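PDB 1XP4: D-alanyl-D-alanine carboxypeptidase from Streptococcus pneumoniae R6, which probably removes the terminal D-alanine from cell-wall peptide precursors, as a serine-type D-Ala-D-Ala carboxypeptidase acting in peptidoglycan synthesis. Local coordinates for residues Leu50-Leu55 against Lys182-Val187; Met244-Val249 against Ser269-Ile274; Val66-Tyr71 against Ile84-Arg89. All coordinates share one frame; numbering follows the deposited sequence.

Contacts 1 and 2 are buried, while contact 3 lies near the edge of the molecule and is only partly covered. Contact 1 lies among the helices, joining helix 44-57 to the end of helix 170-183 largely through tyrosine rings. Contact 2 lays helix 262-277 over strand 244-253 of the five-stranded sheet, with almost wholly aliphatic and selenomethionine chemistry. Contact 3 is nested in the chain between the two segments of contact 1, and relies instead on a backbone hydrogen bond and a salt bridge. Helix 170-183 relates the first two contacts, since its side chains touch I247 and V249 on the sheet face turned from contact 2.

Contact 1 (Leu50-Leu55 against Lys182-Val187); sequences LVYEAL and KKYPQV
Y52 and Y184 carry most of this contact, and they meet with one tyrosine's CB over the other's ring. The CB of Y52 sits over the centre of the Y184 ring, 3.4 Å from its centroid and only 7° off the normal, a CH-pi contact. The two rings are nearly parallel, their planes 20° apart, but they are slid so far past each other, with centroids 5.3 Å apart, that they barely overlap. K183 CG lies over the opposite face of Y184, off toward the margin of the ring. Y184 is the first residue to leave helical geometry after helix 170-183, and with CG anti to its own carbonyl carbon (chi1 -59°) its ring is directed at helix 44-57. A tyrosine suits this place because its flat body packs against carbon while its hydroxyl still has a polar partner: Y184 OH is hydrogen-bonded to E56, further along the same helix. The same Y184 OH lies 3.3 Å from E53 CA.

The Y52 ring extends the other way, alongside the turn that follows Y184. V187 crosses it at about a right angle, with CG2 3.7 Å from Y52 CE2, and the Y52 hydroxyl oxygen lies 3.3 Å from V187 CA. The compact, branched valine fills this buried spot, where it also touches L101 of helix 93-103. Q186, an exposed residue, brings NE2 within 3.4 Å of Y52 CD1, its amide plane almost perpendicular to the ring. E53 contributes mainly its backbone and CB, its carboxylate being paired with K130.

Such packing of a helix end and its turn against helix 44-57, which begins at the predicted proton acceptor K44, belongs to the helical part of the penicillin-binding, beta-lactamase-like fold.

Contact 2 (Met244-Val249 against Ser269-Ile274); sequences MRVITV and SLMDYI
M244 starts the strand's side of the contact by touching I274: its CE methyl lies 3.6 Å from I274 CG2, the two side chains crossing at about a right angle. M244 is modelled as selenomethionine, and its long unbranched chain, bent only at the last torsion (chi3 88°), can carry that methyl across to the helix. R245 takes no part; its guanidinium is salt-bridged to D221 and its NE hydrogen-bonded to T238.

V246, beta-branched and so well suited to an extended strand, is the next to face the helix. It meets M271, also selenomethionine, tip to tip, with V246 CG1 3.6 Å from M271 SE and V246 CG2 3.9 Å from M271 CE. M271 does not point straight at the strand from its backbone; bends at chi2 and chi3 bring its SE and CE to the tip of the valine. I274 CD1 adds a looser contact to V246 CG1 at 4.1 Å.

Alternate residues of a beta strand face the same side, so M244, V246 and T248 all meet helix 262-277. The helix runs roughly antiparallel to the strand, at 140° with segment axes 10.3 Å apart, and packs on one face of the five-stranded antiparallel sheet of the beta-lactamase-like fold. I247 turns to the other face, where it meets A177 and R178 of helix 170-183.

T248, also beta-branched, has its OG1 3.9 Å from L270 CD2 and 4.1 Å from M271 SE.

Contact 3 (Val66-Tyr71 against Ile84-Arg89); sequences VDISDY and IPMEAR
R89 lies along I68 and reaches D70. Its CB packs 4.1 Å from I68 CB; CG is placed anti to the carbonyl carbon (chi1 -78°) and passes 3.5 Å from I68 O. A bend at chi3 then turns the end of the chain past the backbone of I68. The position of NH1 is doubtful, because the model puts it too close to I68 O. At the tip, NH2 forms a salt bridge with D70 OD1 at 2.7 Å. The oxygen comes in at the edge of the guanidinium, while the carboxylate plane stands 81° from it. Arginine suits this place because its long, flexible chain can pass the I68 backbone and still bring a charge to the exposed D70.

Its backbone joins in: I68 N donates to R89 O (2.8 Å), with the donor above the carbonyl plane. On the inner side, I68 CD1 touches SE of M86, a selenomethionine, at 3.6 Å. M86 also opens the type I turn that ends at R89. The I68-R89 bond continues the antiparallel pairing of V66 with Y91, so the contact closes the connection, containing helix 70-74, between the short antiparallel strands 65-67 and 90-92, with the M86 side chain about 9 Å from that of the predicted proton acceptor K44.

Contact 1 (Leu50-Leu55 against Lys182-Val187)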
# COMPACT_ATOMS: atom_id res chain seq x y z
N LEU A 50 -9.95 -6.72 0.63
CA LEU A 50 -11.35 -7.08 0.64
C LEU A 50 -11.77 -7.58 2.02
O LEU A 50 -12.92 -7.44 2.43
CB LEU A 50 -11.64 -8.12 -0.44
CG LEU A 50 -11.35 -7.65 -1.88
CD1 LEU A 50 -11.63 -8.77 -2.86
CD2 LEU A 50 -12.21 -6.43 -2.21
N VAL A 51 -10.80 -8.14 2.75
CA VAL A 51 -11.04 -8.67 4.09
C VAL A 51 -11.30 -7.54 5.08
O VAL A 51 -12.19 -7.64 5.92
CB VAL A 51 -9.84 -9.49 4.59
CG1 VAL A 51 -10.13 -10.03 5.97
CG2 VAL A 51 -9.54 -10.63 3.63
N TYR A 52 -10.50 -6.48 5.00
CA TYR A 52 -10.68 -5.34 5.89
C TYR A 52 -11.99 -4.65 5.52
O TYR A 52 -12.70 -4.12 6.38
CB TYR A 52 -9.51 -4.36 5.78
CG TYR A 52 -8.32 -4.73 6.63
CD1 TYR A 52 -8.35 -4.59 8.01
CD2 TYR A 52 -7.16 -5.25 6.06
CE1 TYR A 52 -7.26 -4.96 8.81
CE2 TYR A 52 -6.07 -5.62 6.84
CZ TYR A 52 -6.13 -5.47 8.22
OH TYR A 52 -5.06 -5.84 9.00
N GLU A 53 -12.31 -4.67 4.23
CA GLU A 53 -13.54 -4.05 3.75
C GLU A 53 -14.76 -4.82 4.28
O GLU A 53 -15.84 -4.25 4.43
CB GLU A 53 -13.57 -4.02 2.23
CG GLU A 53 -14.71 -3.19 1.68
CD GLU A 53 -14.59 -2.96 0.19
OE1 GLU A 53 -14.74 -3.93 -0.58
OE2 GLU A 53 -14.32 -1.80 -0.21
N ALA A 54 -14.59 -6.11 4.54
CA ALA A 54 -15.67 -6.92 5.07
C ALA A 54 -15.72 -6.73 6.59
O ALA A 54 -16.78 -6.83 7.20
CB ALA A 54 -15.46 -8.38 4.72
N LEU A 55 -14.57 -6.48 7.19
CA LEU A 55 -14.53 -6.23 8.63
C LEU A 55 -15.23 -4.90 8.86
O LEU A 55 -16.07 -4.77 9.76
CB LEU A 55 -13.10 -6.14 9.13
CG LEU A 55 -12.34 -7.46 9.29
CD1 LEU A 55 -10.89 -7.17 9.57
CD2 LEU A 55 -12.98 -8.28 10.41
N LYS A 182 -3.39 3.54 3.26
CA LYS A 182 -4.14 4.76 3.52
C LYS A 182 -5.53 4.54 4.08
O LYS A 182 -5.98 5.28 4.94
CB LYS A 182 -4.24 5.59 2.24
CG LYS A 182 -3.37 6.83 2.25
CD LYS A 182 -3.32 7.43 0.87
CE LYS A 182 -2.80 8.84 0.92
NZ LYS A 182 -3.72 9.68 1.73
N LYS A 183 -6.21 3.50 3.59
CA LYS A 183 -7.57 3.19 4.03
C LYS A 183 -7.63 2.30 5.29
O LYS A 183 -8.56 2.41 6.09
CB LYS A 183 -8.33 2.53 2.88
CG LYS A 183 -9.73 2.04 3.20
CD LYS A 183 -10.64 3.17 3.59
CE LYS A 183 -12.04 2.66 3.88
NZ LYS A 183 -12.89 3.71 4.52
N TYR A 184 -6.65 1.42 5.44
CA TYR A 184 -6.58 0.51 6.59
C TYR A 184 -5.18 0.52 7.20
O TYR A 184 -4.43 -0.45 7.09
CB TYR A 184 -6.97 -0.91 6.16
CG TYR A 184 -8.37 -0.99 5.58
CD1 TYR A 184 -9.50 -0.85 6.39
CD2 TYR A 184 -8.56 -1.15 4.20
CE1 TYR A 184 -10.78 -0.87 5.85
CE2 TYR A 184 -9.84 -1.17 3.65
CZ TYR A 184 -10.94 -1.02 4.48
OH TYR A 184 -12.21 -1.00 3.94
N PRO A 185 -4.82 1.62 7.86
CA PRO A 185 -3.50 1.75 8.49
C PRO A 185 -3.23 0.61 9.47
O PRO A 185 -2.08 0.33 9.78
CB PRO A 185 -3.60 3.09 9.22
CG PRO A 185 -4.58 3.85 8.39
CD PRO A 185 -5.63 2.82 8.09
N GLN A 186 -4.30 -0.02 9.95
CA GLN A 186 -4.21 -1.13 10.91
C GLN A 186 -3.34 -2.27 10.39
O GLN A 186 -2.60 -2.89 11.15
CB GLN A 186 -5.59 -1.71 11.22
CG GLN A 186 -6.70 -0.70 11.36
CD GLN A 186 -7.53 -0.57 10.10
OE1 GLN A 186 -7.58 0.50 9.49
NE2 GLN A 186 -8.19 -1.65 9.71
N VAL A 187 -3.46 -2.55 9.10
CA VAL A 187 -2.72 -3.63 8.47
C VAL A 187 -1.24 -3.58 8.83
O VAL A 187 -0.58 -4.61 8.90
CB VAL A 187 -2.88 -3.59 6.94
CG1 VAL A 187 -2.11 -2.41 6.34
CG2 VAL A 187 -2.45 -4.91 6.35

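Contact 2 (Met244-Val249 against Ser269-Ile274)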
# COMPACT_ATOMS: atom_id res chain seq x y z
N MSE A 244 9.44 10.71 6.31
CA MSE A 244 8.63 10.45 5.13
C MSE A 244 8.31 8.97 4.90
O MSE A 244 9.19 8.11 4.99
CB MSE A 244 9.35 11.03 3.90
CG MSE A 244 8.71 10.75 2.55
SE MSE A 244 9.69 11.62 1.11
CE MSE A 244 10.99 10.26 0.70
N ARG A 245 7.04 8.69 4.59
CA ARG A 245 6.61 7.31 4.33
C ARG A 245 6.79 6.97 2.86
O ARG A 245 6.27 7.66 1.97
CB ARG A 245 5.15 7.12 4.72
CG ARG A 245 4.66 5.71 4.50
CD ARG A 245 3.89 5.22 5.70
NE ARG A 245 4.38 3.90 6.09
CZ ARG A 245 4.38 3.45 7.34
NH1 ARG A 245 3.91 4.21 8.33
NH2 ARG A 245 4.88 2.25 7.61
N VAL A 246 7.50 5.89 2.61
CA VAL A 246 7.78 5.46 1.26
C VAL A 246 7.26 4.07 1.01
O VAL A 246 7.41 3.19 1.85
CB VAL A 246 9.30 5.45 0.99
CG1 VAL A 246 9.58 4.89 -0.40
CG2 VAL A 246 9.88 6.86 1.12
N ILE A 247 6.61 3.89 -0.14
CA ILE A 247 6.12 2.57 -0.52
C ILE A 247 7.07 2.12 -1.61
O ILE A 247 7.32 2.83 -2.57
CB ILE A 247 4.70 2.60 -1.06
CG1 ILE A 247 3.74 3.05 0.04
CG2 ILE A 247 4.33 1.20 -1.55
CD1 ILE A 247 2.28 2.89 -0.32
N THR A 248 7.60 0.92 -1.43
CA THR A 248 8.57 0.33 -2.33
C THR A 248 8.07 -0.95 -2.99
O THR A 248 7.51 -1.83 -2.34
CB THR A 248 9.88 0.03 -1.54
OG1 THR A 248 10.71 1.20 -1.57
CG2 THR A 248 10.63 -1.16 -2.11
N VAL A 249 8.28 -1.04 -4.30
CA VAL A 249 7.95 -2.26 -4.99
C VAL A 249 9.13 -2.71 -5.83
O VAL A 249 9.55 -2.09 -6.77
CB VAL A 249 6.75 -1.93 -5.86
CG1 VAL A 249 6.26 -3.18 -6.54
CG2 VAL A 249 5.63 -1.35 -5.01
N SER A 269 18.86 -0.56 -0.92
CA SER A 269 19.63 0.21 -1.88
C SER A 269 18.78 1.34 -2.46
O SER A 269 19.25 2.46 -2.63
CB SER A 269 20.11 -0.69 -3.01
OG SER A 269 20.81 0.07 -3.97
N LEU A 270 17.53 1.01 -2.76
CA LEU A 270 16.59 1.98 -3.31
C LEU A 270 16.31 3.11 -2.33
O LEU A 270 16.12 4.26 -2.74
CB LEU A 270 15.28 1.27 -3.69
CG LEU A 270 14.06 2.08 -4.14
CD1 LEU A 270 14.44 3.14 -5.16
CD2 LEU A 270 13.03 1.13 -4.73
N MSE A 271 16.29 2.80 -1.04
CA MSE A 271 16.01 3.81 -0.03
C MSE A 271 17.17 4.76 0.24
O MSE A 271 16.95 5.92 0.60
CB MSE A 271 15.55 3.15 1.27
CG MSE A 271 14.18 2.49 1.13
SE MSE A 271 12.65 3.71 1.07
CE MSE A 271 13.47 5.35 0.54
N ASP A 272 18.40 4.28 0.07
CA ASP A 272 19.56 5.13 0.27
C ASP A 272 19.49 6.22 -0.80
O ASP A 272 19.83 7.37 -0.55
CB ASP A 272 20.87 4.34 0.10
CG ASP A 272 21.23 3.54 1.34
OD1 ASP A 272 21.32 4.12 2.43
OD2 ASP A 272 21.46 2.31 1.21
N TYR A 273 19.04 5.84 -1.98
CA TYR A 273 18.92 6.78 -3.09
C TYR A 273 17.87 7.83 -2.76
O TYR A 273 18.14 9.03 -2.80
CB TYR A 273 18.50 6.05 -4.36
CG TYR A 273 18.06 6.97 -5.49
CD1 TYR A 273 18.96 7.81 -6.12
CD2 TYR A 273 16.73 6.98 -5.92
CE1 TYR A 273 18.55 8.65 -7.15
CE2 TYR A 273 16.31 7.82 -6.95
CZ TYR A 273 17.23 8.65 -7.56
OH TYR A 273 16.82 9.49 -8.57
N ILE A 274 16.67 7.35 -2.43
CA ILE A 274 15.55 8.23 -2.12
C ILE A 274 15.79 9.23 -1.01
O ILE A 274 15.39 10.39 -1.11
CB ILE A 274 14.31 7.39 -1.78
CG1 ILE A 274 13.90 6.60 -3.02
CG2 ILE A 274 13.19 8.29 -1.30
CD1 ILE A 274 12.88 5.53 -2.74

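Contact 3 (Val66-Tyr71 against Ile84-Arg89)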
# COMPACT_ATOMS: atom_id res chain seq x y z
N VAL A 66 -13.57 -19.43 11.11
CA VAL A 66 -13.60 -19.71 9.68
C VAL A 66 -13.21 -21.16 9.41
O VAL A 66 -12.12 -21.59 9.78
CB VAL A 66 -12.62 -18.78 8.89
CG1 VAL A 66 -12.69 -19.10 7.41
CG2 VAL A 66 -12.98 -17.33 9.11
N ASP A 67 -14.11 -21.89 8.76
CA ASP A 67 -13.89 -23.29 8.41
C ASP A 67 -12.83 -23.38 7.32
O ASP A 67 -12.66 -22.46 6.52
CB ASP A 67 -15.19 -23.93 7.91
CG ASP A 67 -14.99 -25.32 7.31
OD1 ASP A 67 -14.63 -26.27 8.04
OD2 ASP A 67 -15.19 -25.46 6.09
N ILE A 68 -12.13 -24.50 7.28
CA ILE A 68 -11.09 -24.70 6.29
C ILE A 68 -11.41 -25.94 5.46
O ILE A 68 -11.08 -27.05 5.85
CB ILE A 68 -9.74 -24.77 7.03
CG1 ILE A 68 -9.47 -23.39 7.62
CG2 ILE A 68 -8.62 -25.18 6.09
CD1 ILE A 68 -8.27 -23.30 8.50
N SER A 69 -12.06 -25.73 4.32
CA SER A 69 -12.48 -26.81 3.43
C SER A 69 -11.37 -27.69 2.86
O SER A 69 -10.19 -27.38 2.98
CB SER A 69 -13.33 -26.26 2.28
OG SER A 69 -12.59 -25.34 1.49
N ASP A 70 -11.79 -28.78 2.23
CA ASP A 70 -10.88 -29.75 1.63
C ASP A 70 -9.75 -29.13 0.80
O ASP A 70 -8.57 -29.38 1.04
CB ASP A 70 -11.66 -30.74 0.76
CG ASP A 70 -12.77 -31.44 1.52
OD1 ASP A 70 -12.66 -31.60 2.76
OD2 ASP A 70 -13.76 -31.84 0.85
N TYR A 71 -10.13 -28.32 -0.19
CA TYR A 71 -9.18 -27.66 -1.08
C TYR A 71 -8.06 -26.92 -0.33
O TYR A 71 -6.88 -27.19 -0.55
CB TYR A 71 -9.94 -26.73 -2.03
CG TYR A 71 -9.14 -25.62 -2.69
CD1 TYR A 71 -7.88 -25.85 -3.23
CD2 TYR A 71 -9.69 -24.34 -2.83
CE1 TYR A 71 -7.17 -24.84 -3.89
CE2 TYR A 71 -9.00 -23.32 -3.48
CZ TYR A 71 -7.74 -23.57 -4.01
OH TYR A 71 -7.06 -22.55 -4.65
N ILE A 84 1.11 -23.38 6.83
CA ILE A 84 1.35 -23.77 8.21
C ILE A 84 0.28 -24.80 8.56
O ILE A 84 -0.79 -24.82 7.95
CB ILE A 84 1.24 -22.56 9.15
CG1 ILE A 84 -0.17 -21.97 9.10
CG2 ILE A 84 2.24 -21.49 8.74
CD1 ILE A 84 -0.35 -20.75 9.96
N PRO A 85 0.56 -25.68 9.53
CA PRO A 85 -0.42 -26.69 9.91
C PRO A 85 -1.76 -26.07 10.29
O PRO A 85 -1.80 -25.07 10.99
CB PRO A 85 0.25 -27.37 11.10
CG PRO A 85 1.72 -27.22 10.79
CD PRO A 85 1.80 -25.80 10.32
N MSE A 86 -2.85 -26.67 9.80
CA MSE A 86 -4.20 -26.19 10.10
C MSE A 86 -5.10 -27.39 10.36
O MSE A 86 -6.25 -27.43 9.92
CB MSE A 86 -4.76 -25.39 8.94
CG MSE A 86 -4.17 -24.01 8.83
SE MSE A 86 -4.86 -23.04 7.32
CE MSE A 86 -3.53 -21.64 7.28
N GLU A 87 -4.56 -28.36 11.09
CA GLU A 87 -5.28 -29.59 11.39
C GLU A 87 -6.58 -29.44 12.14
O GLU A 87 -7.34 -30.40 12.25
CB GLU A 87 -4.34 -30.56 12.12
CG GLU A 87 -3.27 -31.16 11.22
CD GLU A 87 -3.86 -31.81 9.98
OE1 GLU A 87 -4.84 -32.58 10.13
OE2 GLU A 87 -3.34 -31.58 8.86
N ALA A 88 -6.85 -28.25 12.66
CA ALA A 88 -8.09 -28.01 13.38
C ALA A 88 -9.18 -27.53 12.41
O ALA A 88 -10.35 -27.42 12.78
CB ALA A 88 -7.86 -26.97 14.46
N ARG A 89 -8.77 -27.25 11.17
CA ARG A 89 -9.67 -26.79 10.11
C ARG A 89 -10.70 -25.72 10.47
O ARG A 89 -11.76 -25.64 9.86
CB ARG A 89 -10.40 -28.00 9.48
CG ARG A 89 -9.56 -28.82 8.50
CD ARG A 89 -10.12 -30.24 8.41
NE ARG A 89 -10.37 -30.70 7.05
CZ ARG A 89 -11.24 -30.15 6.22
NH1 ARG A 89 -11.94 -29.10 6.59
NH2 ARG A 89 -11.42 -30.65 5.01